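Local coordinates for msDPBB_sym2 protein (Synthetic construct, PDB 7DWW) that is a computationally designed double-psi beta-barrel that reproduces the core fold of RNA polymerase from a reduced set of amino acid types, at residues 5-10 and 83-88; 42-47 and 75-80. One frame throughout, in Å; residues are numbered along the deposited sequence.

Interaction 1. Residues 5-10 and 83-88; sequences VIARVA and VEIMKV
Strands 4-11 and 82-87 of the double-psi beta-barrel pair here as antiparallel neighbours, through V5, I6 and A7 against I85, E84 and V83. The N-terminal strand thus lies beside the last strand of the chain. Four backbone hydrogen bonds join them. V5 and I85 form one hydrogen-bonded pair, with V5 N to I85 O at 2.9 Å and I85 N to V5 O at 2.8 Å. A7 and V83 form the next and also bond in both directions, V83 N to A7 O at 2.9 Å and A7 N to V83 O at 3.0 Å. I6 and E84 sit between them as a non-hydrogen-bonded pair. The short strand segments 5-10 and 83-87 run at 135° to each other, their axes 4.8 Å apart at closest. This is well short of exactly antiparallel, as suits strongly twisted barrel strands.

V5, A7, V83 and I85 share the buried face. V5 CG2 lies near I85 CB at 4.1 Å. I85 CG1 is anti to its own carbonyl carbon (chi1 -55°), and CD1 continues toward the methyl of A7. Past the last bonded pair, V9 CG2 touches V83 CG1 at 3.6 Å and meets V83 CG2 almost as closely. These two valines cross at about a right angle. V65 from strand 64-67 and L32 from helix 26-32 also pack on this face.

The other face carries I6 and E84. At chi2 -65° the I6 chain folds at CG1 and lays CD1 against E84 CB, 3.8 Å away. The glutamate chain runs on extended past this methyl, and its OE2 hydrogen-bonds to S4 OG. I6 is exposed and E84 partly exposed. An apolar inner face and a mixed, more exposed outer face are the pattern of a small closed beta-barrel, here the double-psi barrel with its two terminal strands side by side.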
loop_
_atom_site.group_PDB
_atom_site.type_symbol
_atom_site.label_atom_id
_atom_site.label_comp_id
_atom_site.label_asym_id
_atom_site.label_seq_id
_atom_site.Cartn_x
_atom_site.Cartn_y
_atom_site.Cartn_z
ATOM N N VAL A 5 -3.163 -2.278 -9.433
ATOM C CA VAL A 5 -4.162 -3.021 -8.663
ATOM C C VAL A 5 -4.940 -2.030 -7.800
ATOM O O VAL A 5 -4.521 -0.898 -7.602
ATOM C CB VAL A 5 -3.538 -4.120 -7.786
ATOM C CG1 VAL A 5 -2.812 -5.116 -8.631
ATOM C CG2 VAL A 5 -2.600 -3.508 -6.696
ATOM N N ILE A 6 -6.096 -2.464 -7.299
ATOM C CA ILE A 6 -6.947 -1.654 -6.434
ATOM C C ILE A 6 -6.934 -2.294 -5.053
ATOM O O ILE A 6 -7.126 -3.506 -4.917
ATOM C CB ILE A 6 -8.390 -1.554 -6.979
ATOM C CG1 ILE A 6 -8.342 -1.005 -8.395
ATOM C CG2 ILE A 6 -9.278 -0.766 -6.062
ATOM C CD1 ILE A 6 -7.843 0.394 -8.514
ATOM N N ALA A 7 -6.721 -1.485 -4.029
ATOM C CA ALA A 7 -6.731 -2.018 -2.674
ATOM C C ALA A 7 -7.413 -1.022 -1.762
ATOM O O ALA A 7 -7.541 0.163 -2.091
ATOM C CB ALA A 7 -5.317 -2.313 -2.170
ATOM N N ARG A 8 -7.898 -1.517 -0.626
ATOM C CA ARG A 8 -8.490 -0.667 0.388
ATOM C C ARG A 8 -7.439 -0.277 1.415
ATOM O O ARG A 8 -6.630 -1.108 1.840
ATOM C CB ARG A 8 -9.649 -1.354 1.105
ATOM C CG ARG A 8 -10.934 -0.568 1.044
ATOM C CD ARG A 8 -12.079 -1.389 1.587
ATOM N NE ARG A 8 -13.146 -1.658 0.631
ATOM C CZ ARG A 8 -14.032 -0.769 0.185
ATOM N NH1 ARG A 8 -13.980 0.488 0.597
ATOM N NH2 ARG A 8 -14.978 -1.145 -0.675
ATOM N N VAL A 9 -7.492 0.977 1.841
ATOM C CA VAL A 9 -6.474 1.525 2.726
ATOM C C VAL A 9 -6.737 1.013 4.138
ATOM O O VAL A 9 -7.883 1.045 4.613
ATOM C CB VAL A 9 -6.483 3.063 2.659
ATOM C CG1 VAL A 9 -5.622 3.696 3.764
ATOM C CG2 VAL A 9 -6.067 3.519 1.252
ATOM N N ALA A 10 -5.697 0.505 4.793
ATOM C CA ALA A 10 -5.726 0.105 6.192
ATOM C C ALA A 10 -4.511 0.665 6.917
ATOM O O ALA A 10 -3.513 1.019 6.306
ATOM C CB ALA A 10 -5.752 -1.415 6.360
ATOM N N VAL A 83 -7.741 2.851 -3.117
ATOM C CA VAL A 83 -6.650 3.504 -3.837
ATOM C C VAL A 83 -6.231 2.589 -4.969
ATOM O O VAL A 83 -6.395 1.368 -4.898
ATOM C CB VAL A 83 -5.422 3.821 -2.949
ATOM C CG1 VAL A 83 -5.756 4.971 -2.022
ATOM C CG2 VAL A 83 -5.039 2.585 -2.135
ATOM N N GLU A 84 -5.655 3.198 -5.999
ATOM C CA GLU A 84 -4.964 2.476 -7.056
ATOM C C GLU A 84 -3.469 2.469 -6.804
ATOM O O GLU A 84 -2.880 3.510 -6.484
ATOM C CB GLU A 84 -5.220 3.092 -8.429
ATOM C CG GLU A 84 -4.412 2.447 -9.524
ATOM C CD GLU A 84 -4.784 2.974 -10.882
ATOM O OE1 GLU A 84 -5.673 3.852 -10.969
ATOM O OE2 GLU A 84 -4.193 2.495 -11.869
ATOM N N ILE A 85 -2.843 1.307 -6.954
ATOM C CA ILE A 85 -1.406 1.161 -6.713
ATOM C C ILE A 85 -0.784 0.727 -8.015
ATOM O O ILE A 85 -1.227 -0.263 -8.626
ATOM C CB ILE A 85 -1.120 0.151 -5.592
ATOM C CG1 ILE A 85 -1.885 0.565 -4.351
ATOM C CG2 ILE A 85 0.430 -0.010 -5.344
ATOM C CD1 ILE A 85 -1.756 -0.367 -3.187
ATOM N N MET A 86 0.149 1.513 -8.512
ATOM C CA MET A 86 0.684 1.292 -9.834
ATOM C C MET A 86 2.198 1.231 -9.784
ATOM O O MET A 86 2.842 2.006 -9.072
ATOM C CB MET A 86 0.228 2.407 -10.777
ATOM C CG MET A 86 0.695 2.275 -12.198
ATOM S SD MET A 86 0.215 3.734 -13.152
ATOM C CE MET A 86 -0.935 4.513 -12.027
ATOM N N LYS A 87 2.752 0.320 -10.567
ATOM C CA LYS A 87 4.203 0.268 -10.548
ATOM C C LYS A 87 4.746 1.400 -11.400
ATOM O O LYS A 87 4.336 1.563 -12.565
ATOM C CB LYS A 87 4.715 -1.086 -11.040
ATOM C CG LYS A 87 5.994 -1.569 -10.348
ATOM C CD LYS A 87 7.119 -0.551 -10.516
ATOM C CE LYS A 87 8.344 -0.881 -9.668
ATOM N NZ LYS A 87 9.304 0.267 -9.597
ATOM N N VAL A 88 5.687 2.116 -10.773
ATOM C CA VAL A 88 6.253 3.350 -11.332
ATOM C C VAL A 88 7.659 3.115 -11.905
ATOM O O VAL A 88 8.205 2.004 -11.845
ATOM C CB VAL A 88 6.283 4.508 -10.272
ATOM C CG1 VAL A 88 6.848 4.034 -8.960
ATOM C CG2 VAL A 88 7.095 5.708 -10.794
#

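Interaction 2. Residues 42-47 and 75-80; sequences IMKVSS and LGVKVG
Apolar packing carries this contact, and L75 is its centre. The leucine ends helix 69-75. It places CD1 in the turn that links strands 39-43 and 47-54, and CD2 on I42 at the end of strand 39-43. Its CG lies anti to the backbone N (chi1 -179°), which sends the fork out to these residues. CD2 meets I42 CG2 at 3.4 Å, tighter than usual for two carbons. The two side chains cross at about a right angle. CD1 goes deeper into the bend, where it lies 3.5 Å from S47 CA. V48 and A50 of strand 47-54 extend this apolar patch, V48 against L75 and A50 against I42.

A second apolar touch lies farther out. V77 CG1 packs on the aliphatic part of K44, 3.8 Å from K44 CB and equally near K44 CD. The lysine starts toward the valine. It then bends at chi2, chi3 and chi4, so that its amino end leads away.

Backbone oxygens provide the remaining contacts. L75 CD1 stands 3.2 Å from I42 O, and S46 O faces the same methyl at 3.5 Å. S46 CB approaches L75 O. None of these is a hydrogen bond. Within the turn, K44 N bonds to S46 O at 3.2 Å, and S47 OG bonds to E41. On the other side G76, with positive phi, is the C-prime residue of a Schellman motif. V77 N returns to M72 O and G76 N to R73 O, which closes the helix and turns the chain toward V77.

No hydrogen bond crosses between 42-47 and 75-80. The fit therefore rests mainly on L75, with a smaller V77-K44 contact, and on van der Waals packing.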
loop_
_atom_site.group_PDB
_atom_site.type_symbol
_atom_site.label_atom_id
_atom_site.label_comp_id
_atom_site.label_asym_id
_atom_site.label_seq_id
_atom_site.Cartn_x
_atom_site.Cartn_y
_atom_site.Cartn_z
ATOM N N ILE A 42 0.684 5.600 -5.434
ATOM C CA ILE A 42 -0.614 5.365 -4.823
ATOM C C ILE A 42 -1.464 6.597 -5.033
ATOM O O ILE A 42 -1.052 7.706 -4.687
ATOM C CB ILE A 42 -0.490 5.041 -3.323
ATOM C CG1 ILE A 42 0.400 3.817 -3.138
ATOM C CG2 ILE A 42 -1.894 4.810 -2.738
ATOM C CD1 ILE A 42 1.010 3.709 -1.762
ATOM N N MET A 43 -2.652 6.409 -5.602
ATOM C CA MET A 43 -3.498 7.519 -6.013
ATOM C C MET A 43 -4.927 7.357 -5.509
ATOM O O MET A 43 -5.450 6.234 -5.382
ATOM C CB MET A 43 -3.543 7.661 -7.537
ATOM C CG MET A 43 -2.262 7.265 -8.244
ATOM S SD MET A 43 -2.459 7.286 -10.035
ATOM C CE MET A 43 -3.476 8.748 -10.237
ATOM N N LYS A 44 -5.526 8.506 -5.199
ATOM C CA LYS A 44 -6.972 8.653 -5.139
ATOM C C LYS A 44 -7.302 9.906 -5.943
ATOM O O LYS A 44 -7.632 9.816 -7.129
ATOM C CB LYS A 44 -7.469 8.754 -3.695
ATOM C CG LYS A 44 -8.956 9.044 -3.562
ATOM C CD LYS A 44 -9.570 8.289 -2.394
ATOM C CE LYS A 44 -10.664 7.332 -2.869
ATOM N NZ LYS A 44 -11.744 8.050 -3.627
ATOM N N VAL A 45 -7.131 11.100 -5.386
ATOM C CA VAL A 45 -7.191 12.343 -6.145
ATOM C C VAL A 45 -5.806 12.963 -6.281
ATOM O O VAL A 45 -5.388 13.341 -7.375
ATOM C CB VAL A 45 -8.188 13.335 -5.504
ATOM C CG1 VAL A 45 -7.920 14.764 -5.984
ATOM C CG2 VAL A 45 -9.616 12.911 -5.820
ATOM N N SER A 46 -5.078 13.073 -5.168
ATOM C CA SER A 46 -3.648 13.331 -5.193
ATOM C C SER A 46 -2.910 12.018 -5.475
ATOM O O SER A 46 -3.516 10.970 -5.737
ATOM C CB SER A 46 -3.212 13.972 -3.873
ATOM O OG SER A 46 -1.925 14.573 -3.977
ATOM N N SER A 47 -1.579 12.065 -5.443
ATOM C CA SER A 47 -0.758 10.875 -5.601
ATOM C C SER A 47 0.494 11.015 -4.748
ATOM O O SER A 47 0.924 12.120 -4.399
ATOM C CB SER A 47 -0.403 10.619 -7.060
ATOM O OG SER A 47 0.878 10.043 -7.164
ATOM N N LEU A 75 -1.528 11.761 1.225
ATOM C CA LEU A 75 -2.236 11.417 0.003
ATOM C C LEU A 75 -3.643 11.994 0.008
ATOM O O LEU A 75 -4.258 12.133 -1.059
ATOM C CB LEU A 75 -2.254 9.898 -0.146
ATOM C CG LEU A 75 -2.919 9.272 -1.365
ATOM C CD1 LEU A 75 -2.323 9.821 -2.659
ATOM C CD2 LEU A 75 -2.724 7.781 -1.235
ATOM N N GLY A 76 -4.156 12.322 1.193
ATOM C CA GLY A 76 -5.533 12.701 1.362
ATOM C C GLY A 76 -6.525 11.557 1.473
ATOM O O GLY A 76 -7.627 11.668 0.922
ATOM N N VAL A 77 -6.177 10.460 2.157
ATOM C CA VAL A 77 -7.067 9.306 2.275
ATOM C C VAL A 77 -7.245 8.904 3.736
ATOM O O VAL A 77 -6.457 9.288 4.606
ATOM C CB VAL A 77 -6.570 8.096 1.448
ATOM C CG1 VAL A 77 -6.579 8.423 -0.026
ATOM C CG2 VAL A 77 -5.181 7.657 1.893
ATOM N N LYS A 78 -8.307 8.147 4.014
ATOM C CA LYS A 78 -8.539 7.580 5.338
ATOM C C LYS A 78 -8.745 6.073 5.238
ATOM O O LYS A 78 -9.038 5.528 4.160
ATOM C CB LYS A 78 -9.774 8.192 6.034
ATOM C CG LYS A 78 -11.085 7.986 5.283
ATOM C CD LYS A 78 -12.309 8.284 6.161
ATOM C CE LYS A 78 -13.580 8.343 5.318
ATOM N NZ LYS A 78 -13.364 9.237 4.154
ATOM N N VAL A 79 -8.612 5.412 6.389
ATOM C CA VAL A 79 -8.781 3.969 6.470
ATOM C C VAL A 79 -10.144 3.632 5.879
ATOM O O VAL A 79 -11.152 4.260 6.242
ATOM C CB VAL A 79 -8.622 3.484 7.920
ATOM C CG1 VAL A 79 -9.201 2.082 8.115
ATOM C CG2 VAL A 79 -7.174 3.491 8.308
ATOM N N GLY A 80 -10.172 2.717 4.916
ATOM C CA GLY A 80 -11.398 2.339 4.212
ATOM C C GLY A 80 -11.442 2.800 2.750
ATOM O O GLY A 80 -12.150 2.176 1.954
#

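Overall arrangement
The chain starts in strand 4-11, which is one side of interaction 1. It then passes through strand 21-24 and helix 26-32 to strand 39-43 and the turn at 42-47. After strands 47-54 and 64-67 and helix 69-75 it reaches 75-80, where interaction 2 closes the inner loop. Strand 82-87 follows at once, and interaction 1 closes the outer loop around it. The two contacts are nested, not crossed. Their centres are about 9 Å apart. R8 NH1 and V9 O meet G80, and V83 packs on I42. Together they tie the terminal strands to the middle hairpin and helix 69-75.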